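Local coordinates for protein putative thiosugar synthase (Amycolatopsis orientalis, PDB 4N6F) that probably makes a 2-thiosugar from a phosphosugar with sulfur from a carrier protein, and is a TIM-barrel relative of thiazole synthase, at residues Asp68-Glu72 with Leu73-Asp77; Met164-Pro167 with Val168-Arg172; Ala204-Glu208 with Leu209-Ala213. All coordinates share one frame; numbering follows the deposited sequence.

Contact 1. Residues Asp68-Glu72 with Leu73-Asp77; sequences DLADE and LPLDD. With CA (calcium ion), chain D.
Leu69 O is gripped by two backbone donors, Leu73 N and Glu72 N. Leu73 N lies 3.1 Å from Leu69 O, almost in line with the C=O bond, and its N-H...O angle is 143°. Together the two bonds tie the outgoing chain back onto helix 60-70. A water makes a second tie. It donates to Ala70 O at 2.8 Å and accepts from Leu75 N at 2.9 Å. Between these points Pro74 is the centre of an inverse gamma turn.

The apolar side is built on Leu69. Its CG stands opposite the backbone N (chi1 -174°) and beside the carbonyl carbon, which carries the branch toward the residues that follow. Each methyl then finds a different leucine. Leu69 CD1 is 4.1 Å from Leu73 CD1, and these two side chains lie side by side, pointing the same way. Leu69 CD2 is 4.2 Å from Leu75 CD2, and here the side chains cross at about a right angle. The other methyl of Leu75, CD1, rests on CA and CB of Ala70.

The polar side holds a calcium ion. Asp68 chelates it with both its backbone O and OD1, the latter 2.3 Å from the ion. Asp71 OD1, Glu72 OE2 and three waters also bind. One of these waters donates to Asp71 OD2 at 3.0 Å, so both oxygens of that carboxylate are used. Glu72 OE1 forms a salt bridge with Arg40. The cation and the arginine probably offset the charge of the three gathered carboxylates.

The leucines face inward. Leu69 touches Val39 and Leu73 touches Leu43, both on helix 36-46, while Leu69 and Leu75 pack on Phe51 of strand 50-52. Leu75 O accepts from Trp80 NE1 of strand 79-83, the strand this loop leads into.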
ATOM      1  N   ASP A  68     -22.726  -8.510  25.015  1.00 34.73           N
ATOM      2  CA  ASP A  68     -22.491  -7.083  24.798  1.00 34.62           C
ATOM      3  C   ASP A  68     -22.127  -6.796  23.325  1.00 34.10           C
ATOM      4  O   ASP A  68     -22.664  -5.869  22.725  1.00 32.62           O
ATOM      5  CB  ASP A  68     -21.387  -6.570  25.745  1.00 35.14           C
ATOM      6  CG  ASP A  68     -21.355  -5.039  25.866  1.00 35.09           C
ATOM      7  OD1 ASP A  68     -22.167  -4.352  25.215  1.00 36.41           O
ATOM      8  OD2 ASP A  68     -20.512  -4.512  26.630  1.00 36.05           O
ATOM      9  N   LEU A  69     -21.240  -7.598  22.739  1.00 33.50           N
ATOM     10  CA  LEU A  69     -20.810  -7.374  21.353  1.00 31.68           C
ATOM     11  C   LEU A  69     -21.911  -7.698  20.340  1.00 32.56           C
ATOM     12  O   LEU A  69     -22.024  -7.036  19.311  1.00 31.14           O
ATOM     13  CB  LEU A  69     -19.567  -8.204  21.043  1.00 32.70           C
ATOM     14  CG  LEU A  69     -18.903  -7.990  19.677  1.00 33.41           C
ATOM     15  CD1 LEU A  69     -18.413  -6.554  19.488  1.00 33.72           C
ATOM     16  CD2 LEU A  69     -17.751  -8.969  19.528  1.00 33.84           C
ATOM     17  N   ALA A  70     -22.729  -8.699  20.654  1.00 33.02           N
ATOM     18  CA  ALA A  70     -23.708  -9.244  19.710  1.00 35.28           C
ATOM     19  C   ALA A  70     -24.829  -8.291  19.279  1.00 36.53           C
ATOM     20  O   ALA A  70     -25.393  -8.479  18.209  1.00 37.13           O
ATOM     21  CB  ALA A  70     -24.315 -10.528  20.268  1.00 35.41           C
ATOM     22  N   ASP A  71     -25.169  -7.286  20.087  1.00 38.60           N
ATOM     23  CA  ASP A  71     -26.197  -6.312  19.667  1.00 40.46           C
ATOM     24  C   ASP A  71     -25.603  -5.046  19.041  1.00 41.95           C
ATOM     25  O   ASP A  71     -26.332  -4.101  18.745  1.00 45.07           O
ATOM     26  CB  ASP A  71     -27.150  -5.952  20.819  1.00 41.25           C
ATOM     27  CG  ASP A  71     -26.481  -5.143  21.919  1.00 43.16           C
ATOM     28  OD1 ASP A  71     -25.254  -4.921  21.872  1.00 43.78           O
ATOM     29  OD2 ASP A  71     -27.194  -4.715  22.846  1.00 47.85           O
ATOM     30  N   GLU A  72     -24.290  -5.030  18.847  1.00 41.86           N
ATOM     31  CA  GLU A  72     -23.619  -3.907  18.193  1.00 43.60           C
ATOM     32  C   GLU A  72     -22.929  -4.276  16.886  1.00 41.72           C
ATOM     33  O   GLU A  72     -22.611  -3.395  16.099  1.00 42.03           O
ATOM     34  CB  GLU A  72     -22.610  -3.288  19.147  1.00 45.17           C
ATOM     35  CG  GLU A  72     -23.279  -2.547  20.281  1.00 45.98           C
ATOM     36  CD  GLU A  72     -22.294  -2.100  21.325  1.00 46.10           C
ATOM     37  OE1 GLU A  72     -21.414  -1.288  20.977  1.00 46.30           O
ATOM     38  OE2 GLU A  72     -22.408  -2.557  22.486  1.00 46.91           O
ATOM     39  N   LEU A  73     -22.672  -5.568  16.690  1.00 41.55           N
ATOM     40  CA  LEU A  73     -22.133  -6.112  15.450  1.00 41.81           C
ATOM     41  C   LEU A  73     -23.050  -7.232  14.990  1.00 39.50           C
ATOM     42  O   LEU A  73     -23.568  -7.960  15.826  1.00 42.14           O
ATOM     43  CB  LEU A  73     -20.747  -6.725  15.688  1.00 41.52           C
ATOM     44  CG  LEU A  73     -19.492  -5.999  15.239  1.00 43.31           C
ATOM     45  CD1 LEU A  73     -18.314  -6.937  15.442  1.00 43.92           C
ATOM     46  CD2 LEU A  73     -19.552  -5.553  13.788  1.00 44.27           C
ATOM     47  N   PRO A  74     -23.230  -7.394  13.669  1.00 38.79           N
ATOM     48  CA  PRO A  74     -23.937  -8.569  13.156  1.00 38.65           C
ATOM     49  C   PRO A  74     -23.015  -9.789  13.098  1.00 37.30           C
ATOM     50  O   PRO A  74     -22.445 -10.083  12.052  1.00 38.36           O
ATOM     51  CB  PRO A  74     -24.360  -8.130  11.748  1.00 38.28           C
ATOM     52  CG  PRO A  74     -23.311  -7.157  11.324  1.00 39.20           C
ATOM     53  CD  PRO A  74     -22.870  -6.451  12.587  1.00 40.50           C
ATOM     54  N   LEU A  75     -22.869 -10.495  14.216  1.00 36.77           N
ATOM     55  CA  LEU A  75     -21.930 -11.620  14.286  1.00 36.75           C
ATOM     56  C   LEU A  75     -22.340 -12.807  13.410  1.00 38.13           C
ATOM     57  O   LEU A  75     -21.530 -13.698  13.157  1.00 35.52           O
ATOM     58  CB  LEU A  75     -21.714 -12.066  15.730  1.00 36.13           C
ATOM     59  CG  LEU A  75     -21.073 -11.028  16.660  1.00 36.73           C
ATOM     60  CD1 LEU A  75     -21.056 -11.539  18.089  1.00 36.18           C
ATOM     61  CD2 LEU A  75     -19.663 -10.648  16.223  1.00 36.39           C
ATOM     62  N   ASP A  76     -23.583 -12.801  12.932  1.00 40.43           N
ATOM     63  CA  ASP A  76     -24.051 -13.786  11.954  1.00 42.18           C
ATOM     64  C   ASP A  76     -23.409 -13.608  10.576  1.00 40.26           C
ATOM     65  O   ASP A  76     -23.357 -14.549   9.802  1.00 42.87           O
ATOM     66  CB  ASP A  76     -25.579 -13.718  11.806  1.00 44.17           C
ATOM     67  CG  ASP A  76     -26.063 -12.364  11.289  1.00 46.80           C
ATOM     68  OD1 ASP A  76     -26.105 -11.401  12.086  1.00 50.12           O
ATOM     69  OD2 ASP A  76     -26.389 -12.259  10.087  1.00 48.59           O
ATOM     70  N   ASP A  77     -22.945 -12.402  10.263  1.00 40.61           N
ATOM     71  CA  ASP A  77     -22.232 -12.158   9.010  1.00 41.77           C
ATOM     72  C   ASP A  77     -20.788 -12.687   9.036  1.00 37.76           C
ATOM     73  O   ASP A  77     -20.119 -12.674   8.020  1.00 39.19           O
ATOM     74  CB  ASP A  77     -22.212 -10.659   8.678  1.00 46.87           C
ATOM     75  CG  ASP A  77     -23.584 -10.116   8.260  1.00 52.11           C
ATOM     76  OD1 ASP A  77     -24.529 -10.916   8.060  1.00 54.30           O
ATOM     77  OD2 ASP A  77     -23.706  -8.877   8.124  1.00 55.58           O
TER
HETATM   78 CA    CA D 302     -23.881  -3.870  23.707  1.00 41.79          CA
HETATM   79  O   HOH W   1     -24.633 -10.653  16.536  1.00 35.40           O
HETATM   80  O   HOH W   2     -25.663  -1.798  23.025  1.00 52.55           O
HETATM   81  O   HOH W   3     -25.371  -4.893  25.190  1.00 36.99           O
HETATM   82  O   HOH W   4     -23.499  -1.768  25.317  1.00 51.56           O

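Contact 2. Residues Met164-Pro167 with Val168-Arg172; sequences MASP and VASGR. With F6R (fructose -6-phosphate), chain F.
Val168 reaches both Met164 and the bound fructose 6-phosphate. Its CB lies 4.1 Å from O6 of the sugar phosphate. From there the two methyls part. A chi1 of 171° sends CG1 away from the backbone N, and it comes 3.7 Å from O6 of the ligand. CG2, beside the backbone N, meets Met164 CE at 3.6 Å. The methionine chain bends at its last torsion, and the two side chains cross at about a right angle. Arg114 and Asn118 also touch Val168.

The backbone here makes a type II beta turn from Pro167 to Ser170. Pro167 O takes two bonds from Ser170. Ser170 OG donates to Pro167 O at 2.7 Å, tilted 22° from the carbonyl plane. Ser170 N, 3.2 Å from Pro167 O, sits further above that plane. Ser166 OG bonds to Gly173 O, and the CB of Arg172 lies beside Ser166 OG.

The turn presents Ala169 N to the ligand. Ala169 N donates to phosphate O3P at 2.8 Å, nearly straight at 160°. Gly196 N also bonds to the ligand. Backbone N-H groups from loops after barrel strands thus hold the ligand, as in many TIM-barrel sugar-phosphate sites.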
ATOM      1  N   MET A 164       4.956 -15.864   9.414  1.00 25.26           N
ATOM      2  CA  MET A 164       5.433 -14.723  10.190  1.00 25.42           C
ATOM      3  C   MET A 164       6.234 -13.779   9.322  1.00 24.92           C
ATOM      4  O   MET A 164       7.178 -14.194   8.663  1.00 25.13           O
ATOM      5  CB  MET A 164       6.271 -15.171  11.384  1.00 27.87           C
ATOM      6  CG  MET A 164       6.933 -14.024  12.145  1.00 30.14           C
ATOM      7  SD  MET A 164       7.547 -14.484  13.782  1.00 31.04           S
ATOM      8  CE  MET A 164       6.198 -13.932  14.808  1.00 30.14           C
ATOM      9  N   ALA A 165       5.830 -12.513   9.319  1.00 23.70           N
ATOM     10  CA  ALA A 165       6.527 -11.462   8.592  1.00 24.46           C
ATOM     11  C   ALA A 165       7.706 -10.914   9.400  1.00 25.88           C
ATOM     12  O   ALA A 165       8.795 -10.740   8.876  1.00 27.22           O
ATOM     13  CB  ALA A 165       5.554 -10.336   8.257  1.00 24.15           C
ATOM     14  N   SER A 166       7.460 -10.617  10.673  1.00 27.97           N
ATOM     15  CA  SER A 166       8.501 -10.183  11.607  1.00 28.76           C
ATOM     16  C   SER A 166       7.968 -10.396  13.029  1.00 29.23           C
ATOM     17  O   SER A 166       6.847 -10.881  13.190  1.00 28.80           O
ATOM     18  CB  SER A 166       8.877  -8.726  11.355  1.00 28.97           C
ATOM     19  OG  SER A 166       7.756  -7.883  11.480  1.00 30.52           O
ATOM     20  N   PRO A 167       8.769 -10.070  14.061  1.00 29.81           N
ATOM     21  CA  PRO A 167       8.316 -10.435  15.398  1.00 29.75           C
ATOM     22  C   PRO A 167       7.020  -9.758  15.821  1.00 29.31           C
ATOM     23  O   PRO A 167       6.742  -8.623  15.426  1.00 27.23           O
ATOM     24  CB  PRO A 167       9.485 -10.002  16.302  1.00 30.55           C
ATOM     25  CG  PRO A 167      10.679 -10.059  15.409  1.00 30.89           C
ATOM     26  CD  PRO A 167      10.171  -9.599  14.070  1.00 30.82           C
ATOM     27  N   VAL A 168       6.248 -10.486  16.619  1.00 29.68           N
ATOM     28  CA  VAL A 168       4.955 -10.034  17.094  1.00 31.26           C
ATOM     29  C   VAL A 168       5.091  -8.732  17.866  1.00 30.82           C
ATOM     30  O   VAL A 168       5.971  -8.599  18.710  1.00 30.50           O
ATOM     31  CB  VAL A 168       4.293 -11.104  17.985  1.00 32.11           C
ATOM     32  CG1 VAL A 168       3.039 -10.571  18.664  1.00 32.83           C
ATOM     33  CG2 VAL A 168       3.937 -12.316  17.145  1.00 33.57           C
ATOM     34  N   ALA A 169       4.209  -7.781  17.557  1.00 29.97           N
ATOM     35  CA  ALA A 169       4.134  -6.473  18.231  1.00 29.45           C
ATOM     36  C   ALA A 169       5.265  -5.539  17.875  1.00 29.58           C
ATOM     37  O   ALA A 169       5.365  -4.457  18.442  1.00 30.08           O
ATOM     38  CB  ALA A 169       4.024  -6.619  19.753  1.00 28.93           C
ATOM     39  N   SER A 170       6.078  -5.909  16.891  1.00 29.95           N
ATOM     40  CA  SER A 170       7.288  -5.157  16.602  1.00 29.88           C
ATOM     41  C   SER A 170       7.098  -4.048  15.585  1.00 30.70           C
ATOM     42  O   SER A 170       7.938  -3.155  15.494  1.00 31.17           O
ATOM     43  CB  SER A 170       8.385  -6.106  16.118  1.00 31.10           C
ATOM     44  OG  SER A 170       8.174  -6.489  14.775  1.00 32.04           O
ATOM     45  N   GLY A 171       6.033  -4.120  14.779  1.00 29.42           N
ATOM     46  CA  GLY A 171       5.778  -3.110  13.751  1.00 28.71           C
ATOM     47  C   GLY A 171       6.844  -2.989  12.667  1.00 29.69           C
ATOM     48  O   GLY A 171       6.894  -1.984  11.945  1.00 31.02           O
ATOM     49  N   ARG A 172       7.686  -4.014  12.537  1.00 31.29           N
ATOM     50  CA  ARG A 172       8.837  -3.985  11.619  1.00 32.37           C
ATOM     51  C   ARG A 172       8.495  -4.368  10.180  1.00 32.51           C
ATOM     52  O   ARG A 172       9.337  -4.222   9.296  1.00 34.13           O
ATOM     53  CB  ARG A 172       9.954  -4.905  12.134  1.00 34.89           C
ATOM     54  CG  ARG A 172      10.698  -4.365  13.355  1.00 37.40           C
ATOM     55  CD  ARG A 172      11.615  -5.418  13.976  1.00 40.35           C
ATOM     56  NE  ARG A 172      12.339  -4.891  15.144  1.00 44.40           N
ATOM     57  CZ  ARG A 172      13.667  -4.785  15.275  1.00 44.41           C
ATOM     58  NH1 ARG A 172      14.504  -5.180  14.323  1.00 44.85           N
ATOM     59  NH2 ARG A 172      14.172  -4.277  16.390  1.00 45.93           N
TER
HETATM   60  C1  F6R F 304      -2.854 -15.299  16.926  1.00 34.09           C
HETATM   61  C2  F6R F 304      -2.997 -13.840  17.257  1.00 36.57           C
HETATM   62  C3  F6R F 304      -1.820 -12.976  17.639  1.00 35.05           C
HETATM   63  C4  F6R F 304      -1.045 -12.637  16.365  1.00 32.46           C
HETATM   64  C5  F6R F 304      -0.086 -11.463  16.583  1.00 30.85           C
HETATM   65  C6  F6R F 304       0.258 -10.785  15.271  1.00 29.00           C
HETATM   66  O2  F6R F 304      -4.101 -13.298  17.167  1.00 41.14           O
HETATM   67  O3  F6R F 304      -0.943 -13.567  18.604  1.00 32.63           O
HETATM   68  O4  F6R F 304      -0.285 -13.784  15.950  1.00 32.15           O
HETATM   69  O5  F6R F 304      -0.647 -10.485  17.456  1.00 28.86           O
HETATM   70  O6  F6R F 304       1.270  -9.817  15.522  1.00 28.59           O
HETATM   71  P   F6R F 304       0.977  -8.255  15.650  1.00 27.31           P
HETATM   72  O1P F6R F 304       0.374  -8.130  17.018  1.00 25.96           O
HETATM   73  O2P F6R F 304       0.027  -7.889  14.541  1.00 29.47           O
HETATM   74  O3P F6R F 304       2.349  -7.682  15.442  1.00 26.98           O

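Contact 3. Residues Ala204-Glu208 with Leu209-Ala213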
ATOM      1  N   ALA A 204      -0.208  -3.771   1.906  1.00 25.09           N
ATOM      2  CA  ALA A 204      -0.062  -3.713   0.444  1.00 24.74           C
ATOM      3  C   ALA A 204       1.100  -4.584  -0.023  1.00 26.24           C
ATOM      4  O   ALA A 204       0.974  -5.312  -1.008  1.00 25.79           O
ATOM      5  CB  ALA A 204       0.138  -2.283  -0.033  1.00 24.85           C
ATOM      6  N   GLU A 205       2.223  -4.510   0.692  1.00 26.84           N
ATOM      7  CA  GLU A 205       3.387  -5.325   0.375  1.00 28.13           C
ATOM      8  C   GLU A 205       3.075  -6.831   0.449  1.00 26.71           C
ATOM      9  O   GLU A 205       3.427  -7.578  -0.454  1.00 25.44           O
ATOM     10  CB  GLU A 205       4.566  -4.984   1.293  1.00 30.29           C
ATOM     11  CG  GLU A 205       5.854  -5.704   0.906  1.00 32.40           C
ATOM     12  CD  GLU A 205       7.032  -5.353   1.790  1.00 35.08           C
ATOM     13  OE1 GLU A 205       8.126  -5.915   1.554  1.00 38.11           O
ATOM     14  OE2 GLU A 205       6.878  -4.529   2.723  1.00 37.90           O
ATOM     15  N   ALA A 206       2.414  -7.267   1.517  1.00 25.28           N
ATOM     16  CA  ALA A 206       2.072  -8.679   1.666  1.00 24.79           C
ATOM     17  C   ALA A 206       1.290  -9.187   0.466  1.00 24.06           C
ATOM     18  O   ALA A 206       1.589 -10.251  -0.053  1.00 24.52           O
ATOM     19  CB  ALA A 206       1.269  -8.913   2.927  1.00 25.34           C
ATOM     20  N   MET A 207       0.306  -8.419   0.020  1.00 23.31           N
ATOM     21  CA  MET A 207      -0.529  -8.831  -1.100  1.00 24.95           C
ATOM     22  C   MET A 207       0.260  -8.896  -2.403  1.00 25.60           C
ATOM     23  O   MET A 207      -0.000  -9.767  -3.250  1.00 25.23           O
ATOM     24  CB  MET A 207      -1.718  -7.888  -1.263  1.00 25.31           C
ATOM     25  CG  MET A 207      -2.580  -7.752  -0.017  1.00 26.42           C
ATOM     26  SD  MET A 207      -3.210  -9.312   0.618  1.00 26.57           S
ATOM     27  CE  MET A 207      -4.457  -9.675  -0.598  1.00 27.18           C
ATOM     28  N   GLU A 208       1.238  -8.003  -2.557  1.00 26.39           N
ATOM     29  CA  GLU A 208       2.087  -8.004  -3.751  1.00 28.28           C
ATOM     30  C   GLU A 208       3.064  -9.175  -3.782  1.00 27.56           C
ATOM     31  O   GLU A 208       3.628  -9.467  -4.820  1.00 29.79           O
ATOM     32  CB  GLU A 208       2.816  -6.669  -3.917  1.00 27.99           C
ATOM     33  CG  GLU A 208       1.845  -5.547  -4.238  1.00 29.09           C
ATOM     34  CD  GLU A 208       2.504  -4.236  -4.624  1.00 31.05           C
ATOM     35  OE1 GLU A 208       3.752  -4.135  -4.627  1.00 35.12           O
ATOM     36  OE2 GLU A 208       1.756  -3.295  -4.934  1.00 30.98           O
ATOM     37  N   LEU A 209       3.246  -9.850  -2.650  1.00 27.09           N
ATOM     38  CA  LEU A 209       3.998 -11.108  -2.611  1.00 26.48           C
ATOM     39  C   LEU A 209       3.120 -12.320  -2.983  1.00 25.24           C
ATOM     40  O   LEU A 209       3.626 -13.423  -3.100  1.00 24.76           O
ATOM     41  CB  LEU A 209       4.584 -11.343  -1.214  1.00 26.51           C
ATOM     42  CG  LEU A 209       5.552 -10.294  -0.668  1.00 26.92           C
ATOM     43  CD1 LEU A 209       5.997 -10.715   0.716  1.00 27.18           C
ATOM     44  CD2 LEU A 209       6.749 -10.101  -1.583  1.00 27.63           C
ATOM     45  N   GLY A 210       1.821 -12.104  -3.159  1.00 23.60           N
ATOM     46  CA  GLY A 210       0.867 -13.197  -3.396  1.00 24.27           C
ATOM     47  C   GLY A 210       0.093 -13.671  -2.162  1.00 22.05           C
ATOM     48  O   GLY A 210      -0.639 -14.646  -2.231  1.00 22.60           O
ATOM     49  N   ALA A 211       0.251 -13.007  -1.025  1.00 21.48           N
ATOM     50  CA  ALA A 211      -0.549 -13.368   0.157  1.00 22.08           C
ATOM     51  C   ALA A 211      -2.035 -13.212  -0.179  1.00 21.77           C
ATOM     52  O   ALA A 211      -2.413 -12.332  -0.956  1.00 21.63           O
ATOM     53  CB  ALA A 211      -0.185 -12.514   1.356  1.00 21.86           C
ATOM     54  N   SER A 212      -2.859 -14.095   0.373  1.00 21.48           N
ATOM     55  CA  SER A 212      -4.309 -14.013   0.186  1.00 21.65           C
ATOM     56  C   SER A 212      -4.917 -13.057   1.198  1.00 22.29           C
ATOM     57  O   SER A 212      -6.018 -12.540   0.984  1.00 21.49           O
ATOM     58  CB  SER A 212      -4.953 -15.390   0.350  1.00 21.10           C
ATOM     59  OG  SER A 212      -4.519 -16.263  -0.670  1.00 21.85           O
ATOM     60  N   ALA A 213      -4.214 -12.849   2.311  1.00 22.15           N
ATOM     61  CA  ALA A 213      -4.696 -11.967   3.363  1.00 22.37           C
ATOM     62  C   ALA A 213      -3.581 -11.632   4.344  1.00 22.80           C
ATOM     63  O   ALA A 213      -2.467 -12.194   4.288  1.00 22.00           O
ATOM     64  CB  ALA A 213      -5.864 -12.619   4.104  1.00 22.57           C
TER
HETATM   65  O   HOH W   5      -2.428 -11.190  -3.556  1.00 25.77           O
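The carbonyl group of Ala206 has a donor on each face. Leu209 N stands well above its plane, 66° out, at 3.1 Å from Ala206 O. Ala211 N comes from the opposite face, tilted less, at 3.2 Å from Ala206 O. The carbonyl of Met207 is met by Gly210 N, also from above its plane, 3.0 Å from Met207 O. The bonds from Ala211 N and Gly210 N, with positive phi at Gly210 (98°), make a Schellman motif at the end of helix 200-208. Ala206 CB and Ala211 CB pack at 4.2 Å.

Met207 folds back through bends at chi2 and chi3. Its CE comes 3.4 Å from Ala211 O and 3.6 Å from Ser212 O. Cutting Met207 back to an alanine would remove SD and CE, and is likely to open a gap beside the carbonyls of Ala211 and Ser212. The Glu208 carboxylate bonds to the second subunit, OE1 to its Ser199 OG and OE2 to its Arg201 N; OE2 also bonds to Ser243 OG of its own chain.

A water donates to both Met207 O and Ala211 O. The carbonyls of Ala206, Met207 and Ala211 are thus met by backbone N-H groups and a water as the chain leaves the helix.

The three contacts follow one another along the chain and do not touch. Contact 2 is the one that touches the fructose 6-phosphate. It follows a barrel strand, whereas contacts 1 and 3 each take in the end of a helix and the loop toward the next strand. Contacts 2 and 3 are the nearest pair, with centres 16 Å apart and nearest atoms about 7 Å apart, and both touch the second subunit. The side chain of Ala206 in contact 3 is still about 12 Å from the fructose 6-phosphate. Contact 1 is remote: its centre is 30 Å from that of contact 2 and 29 Å from that of contact 3. Its calcium site thus belongs to the periphery, not to the sugar-phosphate pocket.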